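Putative glutathione S-transferase (PDB 3M1G) probably acts as a glutathione transferase of the Omega-like, ECM4-related group. Local coordinates at residues Ile31-Val36 with Phe53-Glu58; Ala59-Leu64 with Leu141-Ser146; Pro71-Thr76 with Thr137-Val142. All coordinates share one frame; numbering follows the deposited sequence.

Interaction 1 (Ile31-Val36 with Phe53-Glu58)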
loop_
_atom_site.group_PDB
_atom_site.type_symbol
_atom_site.label_atom_id
_atom_site.label_comp_id
_atom_site.label_asym_id
_atom_site.label_seq_id
_atom_site.Cartn_x
_atom_site.Cartn_y
_atom_site.Cartn_z
ATOM N N ILE A 31 35.693 -4.067 -1.550
ATOM C CA ILE A 31 36.907 -3.312 -1.863
ATOM C C ILE A 31 36.815 -1.938 -1.226
ATOM O O ILE A 31 35.939 -1.138 -1.594
ATOM C CB ILE A 31 37.099 -3.160 -3.378
ATOM C CG1 ILE A 31 36.903 -4.501 -4.086
ATOM C CG2 ILE A 31 38.491 -2.617 -3.702
ATOM C CD1 ILE A 31 37.458 -4.497 -5.486
ATOM N N ASP A 32 37.702 -1.675 -0.268
ATOM C CA ASP A 32 37.665 -0.444 0.528
ATOM C C ASP A 32 38.938 0.381 0.417
ATOM O O ASP A 32 39.343 1.026 1.384
ATOM C CB ASP A 32 37.332 -0.735 2.014
ATOM C CG ASP A 32 38.362 -1.628 2.681
ATOM O OD1 ASP A 32 39.133 -2.307 1.952
ATOM O OD2 ASP A 32 38.421 -1.658 3.933
ATOM N N ASP A 33 39.569 0.395 -0.765
ATOM C CA ASP A 33 40.568 1.429 -1.061
ATOM C C ASP A 33 39.849 2.766 -1.028
ATOM O O ASP A 33 38.627 2.802 -1.014
ATOM C CB ASP A 33 41.199 1.253 -2.455
ATOM C CG ASP A 33 42.121 0.081 -2.548
ATOM O OD1 ASP A 33 42.390 -0.594 -1.512
ATOM O OD2 ASP A 33 42.634 -0.154 -3.675
ATOM N N ARG A 34 40.604 3.869 -1.019
ATOM C CA ARG A 34 40.014 5.209 -0.971
ATOM C C ARG A 34 40.748 6.107 -1.955
ATOM O O ARG A 34 41.936 5.874 -2.244
ATOM C CB ARG A 34 40.106 5.783 0.451
ATOM C CG ARG A 34 39.189 5.070 1.452
ATOM C CD ARG A 34 39.377 5.633 2.895
ATOM N NE ARG A 34 39.110 7.077 2.868
ATOM C CZ ARG A 34 39.808 8.014 3.521
ATOM N NH1 ARG A 34 40.825 7.708 4.300
ATOM N NH2 ARG A 34 39.491 9.296 3.377
ATOM N N ILE A 35 40.022 7.068 -2.514
ATOM C CA ILE A 35 40.603 8.092 -3.346
ATOM C C ILE A 35 40.749 9.354 -2.495
ATOM O O ILE A 35 39.763 9.847 -1.958
ATOM C CB ILE A 35 39.772 8.378 -4.622
ATOM C CG1 ILE A 35 39.307 7.077 -5.287
ATOM C CG2 ILE A 35 40.633 9.162 -5.628
ATOM C CD1 ILE A 35 38.583 7.238 -6.636
ATOM N N VAL A 36 41.976 9.838 -2.344
ATOM C CA VAL A 36 42.287 10.891 -1.396
ATOM C C VAL A 36 43.113 12.042 -1.985
ATOM O O VAL A 36 43.793 11.903 -3.004
ATOM C CB VAL A 36 43.003 10.336 -0.141
ATOM C CG1 VAL A 36 42.163 9.219 0.506
ATOM C CG2 VAL A 36 44.427 9.844 -0.477
ATOM N N PHE A 53 44.768 0.441 -0.090
ATOM C CA PHE A 53 45.569 1.371 -0.868
ATOM C C PHE A 53 44.832 2.676 -1.019
ATOM O O PHE A 53 43.608 2.707 -1.056
ATOM C CB PHE A 53 45.876 0.800 -2.258
ATOM C CG PHE A 53 46.824 -0.370 -2.266
ATOM C CD1 PHE A 53 46.394 -1.645 -1.926
ATOM C CD2 PHE A 53 48.133 -0.210 -2.662
ATOM C CE1 PHE A 53 47.286 -2.722 -1.964
ATOM C CE2 PHE A 53 49.004 -1.270 -2.708
ATOM C CZ PHE A 53 48.574 -2.536 -2.348
ATOM N N HIS A 54 45.581 3.765 -1.104
ATOM C CA HIS A 54 45.016 5.092 -1.361
ATOM C C HIS A 54 45.434 5.576 -2.752
ATOM O O HIS A 54 46.624 5.519 -3.122
ATOM C CB HIS A 54 45.469 6.101 -0.314
ATOM C CG HIS A 54 44.764 5.959 1.002
ATOM N ND1 HIS A 54 45.069 6.745 2.090
ATOM C CD2 HIS A 54 43.839 5.068 1.424
ATOM C CE1 HIS A 54 44.320 6.369 3.111
ATOM N NE2 HIS A 54 43.571 5.352 2.736
ATOM N N TRP A 55 44.431 6.007 -3.510
ATOM C CA TRP A 55 44.566 6.467 -4.867
ATOM C C TRP A 55 44.420 8.009 -4.863
ATOM O O TRP A 55 43.872 8.556 -3.933
ATOM C CB TRP A 55 43.459 5.875 -5.730
ATOM C CG TRP A 55 43.397 4.404 -5.832
ATOM C CD1 TRP A 55 43.198 3.505 -4.806
ATOM C CD2 TRP A 55 43.502 3.613 -7.034
ATOM N NE1 TRP A 55 43.163 2.228 -5.304
ATOM C CE2 TRP A 55 43.341 2.261 -6.663
ATOM C CE3 TRP A 55 43.684 3.921 -8.382
ATOM C CZ2 TRP A 55 43.381 1.202 -7.603
ATOM C CZ3 TRP A 55 43.698 2.894 -9.306
ATOM C CH2 TRP A 55 43.553 1.535 -8.906
ATOM N N PRO A 56 44.912 8.682 -5.905
ATOM C CA PRO A 56 44.883 10.128 -5.968
ATOM C C PRO A 56 43.624 10.690 -6.571
ATOM O O PRO A 56 43.143 10.167 -7.581
ATOM C CB PRO A 56 46.086 10.462 -6.861
ATOM C CG PRO A 56 46.162 9.310 -7.788
ATOM C CD PRO A 56 45.774 8.105 -6.958
ATOM N N VAL A 57 43.081 11.743 -5.964
ATOM C CA VAL A 57 42.005 12.504 -6.646
ATOM C C VAL A 57 42.618 13.190 -7.876
ATOM O O VAL A 57 43.727 13.742 -7.806
ATOM C CB VAL A 57 41.318 13.520 -5.751
ATOM C CG1 VAL A 57 40.616 12.837 -4.550
ATOM C CG2 VAL A 57 42.314 14.594 -5.258
ATOM N N GLU A 58 41.962 13.011 -9.020
ATOM C CA GLU A 58 42.273 13.688 -10.254
ATOM C C GLU A 58 41.112 13.540 -11.216
ATOM O O GLU A 58 40.335 12.587 -11.107
ATOM C CB GLU A 58 43.558 13.139 -10.904
ATOM C CG GLU A 58 43.532 11.661 -11.180
ATOM C CD GLU A 58 44.851 11.138 -11.738
ATOM O OE1 GLU A 58 45.086 11.230 -12.971
ATOM O OE2 GLU A 58 45.640 10.573 -10.927
HETATM O O HOH W 1 41.452 2.756 2.724
HETATM O O HOH W 2 41.547 5.132 5.286
#
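D33 serves F53 and W55 with its two carboxylate oxygens. OD2 accepts the indole N-H of W55 NE1 at 2.9 Å, an almost straight bond (176°) lying in the plane of the indole, whereas OD1 takes F53 N at 3.0 Å from above the carboxylate plane. Because D33 CG stands beside its own backbone N (chi1 -71°), the carboxylate can reach both groups. Beyond it the backbones run in parallel: R34 N bonds to F53 O, W55 N to R34 O at 2.8 Å, V36 N to W55 O, and V57 N to V36 O.

R34 and H54 share one face and lie side by side, with R34 CB 3.9 Å from H54 CD2; V36 diverges from the strand pair, yet its CG1 comes over the imidazole of H54 in a CH-pi contact, 4.2 Å from the ring centroid. A water joins R34 NH1 to H54 NE2, and the stronger partner of R34 is D160, through a salt bridge. On the other face the contact across the strands is apolar: I35 CG2 nears W55 CB and lies 3.8 Å from V57 CG1, and both I35 and W55 reach V150 and Y62.

Strand 34-36 is an outermost strand of a small mixed sheet, an accessory layer laid against the thioredoxin-like core through the face of I35 and W55.

Interaction 2 (Ala59-Leu64 with Leu141-Ser146)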
loop_
_atom_site.group_PDB
_atom_site.type_symbol
_atom_site.label_atom_id
_atom_site.label_comp_id
_atom_site.label_asym_id
_atom_site.label_seq_id
_atom_site.Cartn_x
_atom_site.Cartn_y
_atom_site.Cartn_z
ATOM N N ALA A 59 41.013 14.486 -12.151
ATOM C CA ALA A 59 39.957 14.520 -13.118
ATOM C C ALA A 59 40.215 13.497 -14.218
ATOM O O ALA A 59 41.355 13.299 -14.645
ATOM C CB ALA A 59 39.832 15.958 -13.764
ATOM N N GLY A 60 39.148 12.915 -14.737
ATOM C CA GLY A 60 39.264 12.105 -15.949
ATOM C C GLY A 60 39.894 10.726 -15.718
ATOM O O GLY A 60 40.280 10.091 -16.679
ATOM N N ARG A 61 40.035 10.273 -14.472
ATOM C CA ARG A 61 40.642 8.957 -14.236
ATOM C C ARG A 61 39.599 7.887 -13.828
ATOM O O ARG A 61 39.767 6.709 -14.152
ATOM C CB ARG A 61 41.725 9.029 -13.166
ATOM C CG ARG A 61 42.522 7.715 -12.965
ATOM C CD ARG A 61 43.754 7.935 -12.106
ATOM N NE ARG A 61 44.483 6.689 -11.809
ATOM C CZ ARG A 61 45.649 6.632 -11.174
ATOM N NH1 ARG A 61 46.256 7.747 -10.729
ATOM N NH2 ARG A 61 46.217 5.461 -10.939
ATOM N N TYR A 62 38.560 8.308 -13.126
ATOM C CA TYR A 62 37.620 7.379 -12.505
ATOM C C TYR A 62 36.187 7.524 -13.013
ATOM O O TYR A 62 35.745 8.615 -13.444
ATOM C CB TYR A 62 37.613 7.576 -10.984
ATOM C CG TYR A 62 38.966 7.609 -10.358
ATOM C CD1 TYR A 62 39.703 6.442 -10.191
ATOM C CD2 TYR A 62 39.549 8.837 -9.974
ATOM C CE1 TYR A 62 40.942 6.469 -9.624
ATOM C CE2 TYR A 62 40.782 8.889 -9.409
ATOM C CZ TYR A 62 41.502 7.712 -9.241
ATOM O OH TYR A 62 42.749 7.752 -8.662
ATOM N N ARG A 63 35.449 6.409 -12.927
ATOM C CA ARG A 63 34.044 6.349 -13.314
ATOM C C ARG A 63 33.212 5.847 -12.148
ATOM O O ARG A 63 33.581 4.869 -11.488
ATOM C CB ARG A 63 33.871 5.398 -14.516
ATOM C CG ARG A 63 32.419 5.128 -14.924
ATOM C CD ARG A 63 32.349 4.221 -16.162
ATOM N NE ARG A 63 32.842 4.992 -17.279
ATOM C CZ ARG A 63 32.076 5.601 -18.180
ATOM N NH1 ARG A 63 30.753 5.457 -18.183
ATOM N NH2 ARG A 63 32.661 6.313 -19.131
ATOM N N LEU A 64 32.092 6.534 -11.892
ATOM C CA LEU A 64 31.107 6.055 -10.941
ATOM C C LEU A 64 30.152 5.110 -11.675
ATOM O O LEU A 64 29.533 5.485 -12.666
ATOM C CB LEU A 64 30.324 7.206 -10.312
ATOM C CG LEU A 64 29.212 6.832 -9.333
ATOM C CD1 LEU A 64 29.797 6.143 -8.081
ATOM C CD2 LEU A 64 28.391 8.113 -8.963
ATOM N N LEU A 141 33.491 2.936 -7.672
ATOM C CA LEU A 141 34.393 3.797 -8.454
ATOM C C LEU A 141 35.404 2.901 -9.147
ATOM O O LEU A 141 36.012 2.016 -8.521
ATOM C CB LEU A 141 35.063 4.858 -7.566
ATOM C CG LEU A 141 34.150 5.968 -7.029
ATOM C CD1 LEU A 141 34.878 6.680 -5.865
ATOM C CD2 LEU A 141 33.854 6.934 -8.192
ATOM N N VAL A 142 35.502 3.086 -10.464
ATOM C CA VAL A 142 36.296 2.249 -11.342
ATOM C C VAL A 142 37.351 3.097 -12.071
ATOM O O VAL A 142 37.040 4.185 -12.553
ATOM C CB VAL A 142 35.370 1.577 -12.390
ATOM C CG1 VAL A 142 36.151 0.777 -13.368
ATOM C CG2 VAL A 142 34.326 0.653 -11.653
ATOM N N GLU A 143 38.585 2.602 -12.145
ATOM C CA GLU A 143 39.617 3.268 -12.926
ATOM C C GLU A 143 39.332 2.991 -14.388
ATOM O O GLU A 143 39.393 1.827 -14.795
ATOM C CB GLU A 143 41.021 2.789 -12.532
ATOM C CG GLU A 143 42.122 3.403 -13.398
ATOM C CD GLU A 143 43.518 3.037 -12.971
ATOM O OE1 GLU A 143 43.857 1.831 -12.909
ATOM O OE2 GLU A 143 44.317 3.974 -12.752
ATOM N N GLU A 144 38.973 4.017 -15.158
ATOM C CA GLU A 144 38.573 3.830 -16.565
ATOM C C GLU A 144 39.594 3.085 -17.431
ATOM O O GLU A 144 39.230 2.228 -18.200
ATOM C CB GLU A 144 38.292 5.165 -17.249
ATOM C CG GLU A 144 36.903 5.765 -17.003
ATOM C CD GLU A 144 36.826 7.209 -17.527
ATOM O OE1 GLU A 144 37.705 7.577 -18.327
ATOM O OE2 GLU A 144 35.925 7.981 -17.154
ATOM N N SER A 145 40.867 3.415 -17.322
ATOM C CA SER A 145 41.854 2.818 -18.235
ATOM C C SER A 145 42.052 1.320 -18.012
ATOM O O SER A 145 42.274 0.587 -18.953
ATOM C CB SER A 145 43.204 3.520 -18.109
ATOM O OG SER A 145 43.765 3.331 -16.821
ATOM N N SER A 146 42.022 0.884 -16.762
ATOM C CA SER A 146 42.358 -0.495 -16.405
ATOM C C SER A 146 41.115 -1.318 -16.081
ATOM O O SER A 146 41.214 -2.510 -15.888
ATOM C CB SER A 146 43.235 -0.488 -15.151
ATOM O OG SER A 146 42.471 0.029 -14.038
HETATM O O HOH W 3 41.547 5.737 -15.965
HETATM O O HOH W 4 36.578 10.201 -15.467
#
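R63 and V142 form an antiparallel hydrogen-bonded pair, R63 N reaching V142 O and V142 N reaching R63 O, each at 2.8 Å, with the non-hydrogen-bonded pairs Y62-E143 and L64-L141 to either side. Where the strands end, E144 N still bonds to R61 O at 3.0 Å, and that same oxygen accepts a water which S145 N holds in turn.

The side chains are led by R61 and E143. An extended arginine, its CG opposite the backbone N (chi1 -174°), sets its CG over the centre of the Y62 ring and then brings NE and NH2 side-on to a single carboxylate oxygen, E143 OE2. R61 NE lies 2.9 Å from E143 OE2, on the anti side, and R61 NH2 is 3.0 Å from it; guanidinium and carboxylate are nearly coplanar, 13° apart. R61 NH1 has its own partners, E58 and the carbonyl of S43. S146 OG lies very close to E143 OE1, at a separation too short to be relied on. The apolar end is simpler, with L141 CD2 resting 4.1 Å from L64 CB. E144 lays its CG 3.9 Å from R63 CB, yet its carboxylate turns to S90 and to a water shared with Y62 O rather than closing a salt bridge with R63.

E143 is buried and R61 grips its OE2 with two nitrogens, which would be expected to favour the ionised form; one arginine thereby ties the loop after strand 53-56 to strand 140-143.

Interaction 3 (Pro71-Thr76 with Thr137-Val142)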
loop_
_atom_site.group_PDB
_atom_site.type_symbol
_atom_site.label_atom_id
_atom_site.label_comp_id
_atom_site.label_asym_id
_atom_site.label_seq_id
_atom_site.Cartn_x
_atom_site.Cartn_y
_atom_site.Cartn_z
ATOM N N PRO A 71 19.143 2.087 -4.047
ATOM C CA PRO A 71 19.255 3.233 -3.126
ATOM C C PRO A 71 20.690 3.583 -2.652
ATOM O O PRO A 71 21.018 4.757 -2.441
ATOM C CB PRO A 71 18.381 2.816 -1.932
ATOM C CG PRO A 71 18.357 1.289 -1.979
ATOM C CD PRO A 71 18.419 0.938 -3.440
ATOM N N TRP A 72 21.527 2.570 -2.487
ATOM C CA TRP A 72 22.886 2.799 -2.077
ATOM C C TRP A 72 23.623 3.579 -3.168
ATOM O O TRP A 72 24.348 4.526 -2.878
ATOM C CB TRP A 72 23.584 1.471 -1.778
ATOM C CG TRP A 72 22.730 0.481 -1.080
ATOM C CD1 TRP A 72 22.102 -0.634 -1.645
ATOM C CD2 TRP A 72 22.324 0.509 0.293
ATOM N NE1 TRP A 72 21.351 -1.286 -0.679
ATOM C CE2 TRP A 72 21.484 -0.625 0.513
ATOM C CE3 TRP A 72 22.591 1.359 1.358
ATOM C CZ2 TRP A 72 20.927 -0.914 1.763
ATOM C CZ3 TRP A 72 22.039 1.075 2.601
ATOM C CH2 TRP A 72 21.211 -0.056 2.793
ATOM N N ALA A 73 23.424 3.180 -4.416
ATOM C CA ALA A 73 23.970 3.908 -5.551
ATOM C C ALA A 73 23.398 5.292 -5.687
ATOM O O ALA A 73 24.116 6.247 -6.066
ATOM C CB ALA A 73 23.757 3.116 -6.874
ATOM N N HIS A 74 22.102 5.433 -5.395
ATOM C CA HIS A 74 21.458 6.703 -5.499
ATOM C C HIS A 74 22.189 7.770 -4.639
ATOM O O HIS A 74 22.374 8.899 -5.090
ATOM C CB HIS A 74 19.962 6.570 -5.122
ATOM C CG HIS A 74 19.086 7.645 -5.680
ATOM N ND1 HIS A 74 17.717 7.667 -5.473
ATOM C CD2 HIS A 74 19.375 8.750 -6.400
ATOM C CE1 HIS A 74 17.202 8.740 -6.059
ATOM N NE2 HIS A 74 18.188 9.421 -6.628
ATOM N N ARG A 75 22.613 7.422 -3.429
ATOM C CA ARG A 75 23.400 8.370 -2.604
ATOM C C ARG A 75 24.602 8.994 -3.351
ATOM O O ARG A 75 24.842 10.205 -3.266
ATOM C CB ARG A 75 24.024 7.647 -1.437
ATOM C CG ARG A 75 23.093 6.889 -0.486
ATOM C CD ARG A 75 23.961 6.235 0.563
ATOM N NE ARG A 75 23.217 5.573 1.607
ATOM C CZ ARG A 75 23.797 5.033 2.684
ATOM N NH1 ARG A 75 23.066 4.417 3.584
ATOM N NH2 ARG A 75 25.120 5.107 2.862
ATOM N N THR A 76 25.343 8.148 -4.057
ATOM C CA THR A 76 26.539 8.568 -4.759
ATOM C C THR A 76 26.227 9.469 -5.924
ATOM O O THR A 76 26.988 10.447 -6.205
ATOM C CB THR A 76 27.457 7.355 -5.202
ATOM O OG1 THR A 76 26.900 6.635 -6.303
ATOM C CG2 THR A 76 27.682 6.396 -4.092
ATOM N N THR A 137 29.857 -5.397 -8.093
ATOM C CA THR A 137 29.023 -4.715 -7.090
ATOM C C THR A 137 28.893 -3.192 -7.367
ATOM O O THR A 137 29.887 -2.518 -7.682
ATOM C CB THR A 137 29.623 -4.918 -5.669
ATOM O OG1 THR A 137 29.859 -6.315 -5.442
ATOM C CG2 THR A 137 28.701 -4.366 -4.591
ATOM N N VAL A 138 27.660 -2.695 -7.237
ATOM C CA VAL A 138 27.298 -1.297 -7.457
ATOM C C VAL A 138 26.793 -0.697 -6.143
ATOM O O VAL A 138 26.161 -1.406 -5.365
ATOM C CB VAL A 138 26.185 -1.227 -8.538
ATOM C CG1 VAL A 138 25.433 0.087 -8.477
ATOM C CG2 VAL A 138 26.763 -1.481 -9.933
ATOM N N PRO A 139 27.076 0.595 -5.861
ATOM C CA PRO A 139 27.915 1.529 -6.618
ATOM C C PRO A 139 29.391 1.195 -6.446
ATOM O O PRO A 139 29.771 0.612 -5.437
ATOM C CB PRO A 139 27.619 2.885 -5.978
ATOM C CG PRO A 139 27.259 2.561 -4.545
ATOM C CD PRO A 139 26.630 1.174 -4.589
ATOM N N ALA A 140 30.183 1.580 -7.440
ATOM C CA ALA A 140 31.625 1.422 -7.425
ATOM C C ALA A 140 32.295 2.577 -8.145
ATOM O O ALA A 140 31.747 3.130 -9.108
ATOM C CB ALA A 140 32.045 0.080 -8.081
ATOM N N LEU A 141 33.491 2.936 -7.672
ATOM C CA LEU A 141 34.393 3.797 -8.454
ATOM C C LEU A 141 35.404 2.901 -9.147
ATOM O O LEU A 141 36.012 2.016 -8.521
ATOM C CB LEU A 141 35.063 4.858 -7.566
ATOM C CG LEU A 141 34.150 5.968 -7.029
ATOM C CD1 LEU A 141 34.878 6.680 -5.865
ATOM C CD2 LEU A 141 33.854 6.934 -8.192
ATOM N N VAL A 142 35.502 3.086 -10.464
ATOM C CA VAL A 142 36.296 2.249 -11.342
ATOM C C VAL A 142 37.351 3.097 -12.071
ATOM O O VAL A 142 37.040 4.185 -12.553
ATOM C CB VAL A 142 35.370 1.577 -12.390
ATOM C CG1 VAL A 142 36.151 0.777 -13.368
ATOM C CG2 VAL A 142 34.326 0.653 -11.653
#
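P139 packs against A73 and T76 at the start of helix 71-83, and it does so as the cis-proline of a thioredoxin-like fold. The peptide bond from V138 to P139 is cis, the hallmark of the loop that leads into strand 140-143 and faces the N-terminal end of the first helix in thioredoxins and glutathione transferases.

P139 buries the largest share of the surface. Its CG sits 3.7 Å from A73 CA, so the proline meets the helix backbone itself, a close approach that the small side chain of A73 permits. A73 CB turns between the two residues of the cis bond: it is 4.0 Å from P139 CB and 3.8 Å from V138 CG1. At one end of the ring, P139 CD comes within 4.2 Å of W72 CB; the indole of W72 then leads away, meeting H98 edge to face. The side chain of W72 lies about 4 Å (nearest atoms) from those of C70, the predicted nucleophile, and Y201, a predicted proton donor or acceptor. Y154 of helix 154-163 also touches P139.

No hydrogen bond crosses between the segments; the contact is made by van der Waals packing. In glutathione transferases generally, the residue before the cis-proline offers its backbone to the cysteinyl part of glutathione; V138 occupies that place and might do the same, although in this structure its N is bonded to T97 OG1.

T76 completes the surface with two branches: CG2 faces P139 CG at 3.9 Å, while OG1 borders P139 CB. With OG1 between its backbone N and carbonyl carbon (chi1 74°), the hydroxyl turns back to the helix and donates to a lone pair of A73 O, in the carbonyl plane, at 2.8 Å.

In the fold
The three contacts follow the chain from the rim of the thioredoxin-like domain toward its predicted active site. Interaction 1 closes before interaction 2 opens; their centres lie about 11 Å apart, and the accessory strand 53-56 meets strand 62-66 through a probable hydrogen bond between P56 O and Y62 OH. Interactions 2 and 3, with centres about 14 Å apart, share L141 and V142 on strand 140-143, and helix 71-83 follows strand 62-66, with L64 packing on T76. Interactions 1 and 3, with centres about 15 Å apart, still touch through I35 and L141. One four-stranded sheet thus connects the outer layer to the cis-proline loop, which packs on the helix that starts just after the predicted nucleophile.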